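Local coordinates for flap endonuclease 1 (Desulfurococcus amylolyticus, PDB 3ORY), which probably cleaves the 5' flaps of branched DNA during replication and repair, as flap endonucleases of the XPG family do, at residues A51-R54 against P60-D63. Sequence-based numbering, arbitrary orientation.
Sequences AAIR and PLMD
Pro60 runs side by side with the side chain of Arg54, both heading in one direction. Its CA sits 3.6 Å from Arg54 CD. Farther out, Pro60 CG lies over one face of the guanidinium, nearer its edge than its centre, 3.7 Å from Arg54 NH1. A bend of the arginine chain at chi2 (-68°) lays the guanidinium beside the proline ring, within reach of the end of helix 42-52. There its NH2 hydrogen-bonds to the carbonyls of Leu50 and Met137, and NH1 to that of Gly58, so one planar group ties the helix end, the loop before Pro60 and a more distant loop together. With an alanine in place of Arg54, the carbonyls of Leu50, Gly58 and Met137 would probably lose this donor, and one side of the Pro60 ring its cover. Residues 51-54 finish helix 42-52 and start the connection to helix 70-84, in which 60-63 lies, all within the XPG N-terminal region of the PIN clan; the chain turns from the helix at Ile53 and comes back beside Arg54 at Pro60. Next, Leu61 meets Ile53 through methyl groups, Leu61 CD1 lying 3.6 Å from Ile53 CG2, a branch brought there by standing anti to the backbone N. The other leucine methyl, Leu61 CD2, approaches Arg54 C at 4.2 Å. Ser70 OG, at the start of helix 70-84, hydrogen-bonds to both Leu61 N and Ile53 O, bridging the two backbones.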
ATOM      1  N   ALA A  51       8.970   1.679   5.366  1.00 30.35           N
ATOM      2  CA  ALA A  51       8.672   2.470   6.553  1.00 31.75           C
ATOM      3  C   ALA A  51       8.620   1.638   7.843  1.00 33.25           C
ATOM      4  O   ALA A  51       9.010   2.116   8.912  1.00 33.88           O
ATOM      5  CB  ALA A  51       7.346   3.228   6.362  1.00 31.35           C
ATOM      6  N   ALA A  52       8.131   0.403   7.750  1.00 33.71           N
ATOM      7  CA  ALA A  52       7.833  -0.388   8.960  1.00 34.56           C
ATOM      8  C   ALA A  52       8.987  -1.281   9.426  1.00 35.46           C
ATOM      9  O   ALA A  52       9.090  -1.603  10.614  1.00 35.90           O
ATOM     10  CB  ALA A  52       6.559  -1.220   8.760  1.00 34.24           C
ATOM     11  N   ILE A  53       9.844  -1.687   8.497  1.00 35.13           N
ATOM     12  CA  ILE A  53      10.928  -2.597   8.831  1.00 36.36           C
ATOM     13  C   ILE A  53      12.238  -1.830   9.016  1.00 37.25           C
ATOM     14  O   ILE A  53      12.819  -1.321   8.060  1.00 36.42           O
ATOM     15  CB  ILE A  53      11.009  -3.759   7.820  1.00 36.05           C
ATOM     16  CG1 ILE A  53       9.687  -4.542   7.882  1.00 37.14           C
ATOM     17  CG2 ILE A  53      12.182  -4.685   8.139  1.00 35.21           C
ATOM     18  CD1 ILE A  53       9.377  -5.291   6.657  1.00 37.63           C
ATOM     19  N   ARG A  54      12.664  -1.739  10.274  1.00 38.46           N
ATOM     20  CA  ARG A  54      13.770  -0.879  10.688  1.00 40.32           C
ATOM     21  C   ARG A  54      14.638  -1.558  11.743  1.00 41.82           C
ATOM     22  O   ARG A  54      14.184  -2.458  12.446  1.00 41.86           O
ATOM     23  CB  ARG A  54      13.228   0.441  11.255  1.00 40.44           C
ATOM     24  CG  ARG A  54      12.475   1.314  10.231  1.00 41.01           C
ATOM     25  CD  ARG A  54      13.438   1.845   9.175  1.00 40.79           C
ATOM     26  NE  ARG A  54      12.764   2.492   8.055  1.00 40.88           N
ATOM     27  CZ  ARG A  54      12.867   3.781   7.745  1.00 40.05           C
ATOM     28  NH1 ARG A  54      13.629   4.601   8.468  1.00 38.67           N
ATOM     29  NH2 ARG A  54      12.209   4.248   6.694  1.00 37.34           N
ATOM     30  N   PRO A  60      16.919   2.219   8.460  1.00 43.48           N
ATOM     31  CA  PRO A  60      16.535   1.107   7.579  1.00 42.35           C
ATOM     32  C   PRO A  60      17.516  -0.059   7.634  1.00 42.06           C
ATOM     33  O   PRO A  60      18.685   0.130   7.977  1.00 42.04           O
ATOM     34  CB  PRO A  60      16.573   1.737   6.180  1.00 41.78           C
ATOM     35  CG  PRO A  60      16.373   3.186   6.410  1.00 42.42           C
ATOM     36  CD  PRO A  60      17.060   3.482   7.707  1.00 43.45           C
ATOM     37  N   LEU A  61      17.032  -1.252   7.301  1.00 41.40           N
ATOM     38  CA  LEU A  61      17.895  -2.407   7.135  1.00 41.26           C
ATOM     39  C   LEU A  61      18.791  -2.162   5.927  1.00 41.25           C
ATOM     40  O   LEU A  61      18.354  -1.590   4.919  1.00 40.33           O
ATOM     41  CB  LEU A  61      17.080  -3.688   6.942  1.00 41.03           C
ATOM     42  CG  LEU A  61      16.146  -4.223   8.039  1.00 41.33           C
ATOM     43  CD1 LEU A  61      15.649  -5.602   7.636  1.00 40.53           C
ATOM     44  CD2 LEU A  61      16.795  -4.294   9.440  1.00 42.65           C
ATOM     45  N   MET A  62      20.050  -2.572   6.040  1.00 41.44           N
ATOM     46  CA  MET A  62      21.027  -2.348   4.989  1.00 41.97           C
ATOM     47  C   MET A  62      21.946  -3.553   4.831  1.00 42.13           C
ATOM     48  O   MET A  62      22.200  -4.266   5.797  1.00 42.15           O
ATOM     49  CB  MET A  62      21.833  -1.073   5.271  1.00 42.69           C
ATOM     50  CG  MET A  62      21.077   0.233   4.938  1.00 44.24           C
ATOM     51  SD  MET A  62      21.952   1.720   5.478  1.00 49.79           S
ATOM     52  CE  MET A  62      21.809   1.591   7.257  1.00 49.09           C
ATOM     53  N   ASP A  63      22.410  -3.791   3.607  1.00 41.84           N
ATOM     54  CA  ASP A  63      23.380  -4.846   3.359  1.00 43.10           C
ATOM     55  C   ASP A  63      24.807  -4.312   3.548  1.00 44.45           C
ATOM     56  O   ASP A  63      24.988  -3.153   3.935  1.00 44.95           O
ATOM     57  CB  ASP A  63      23.164  -5.499   1.982  1.00 42.19           C
ATOM     58  CG  ASP A  63      23.452  -4.560   0.808  1.00 41.57           C
ATOM     59  OD1 ASP A  63      24.184  -3.563   0.968  1.00 40.76           O
ATOM     60  OD2 ASP A  63      22.945  -4.846  -0.297  1.00 41.11           O
TER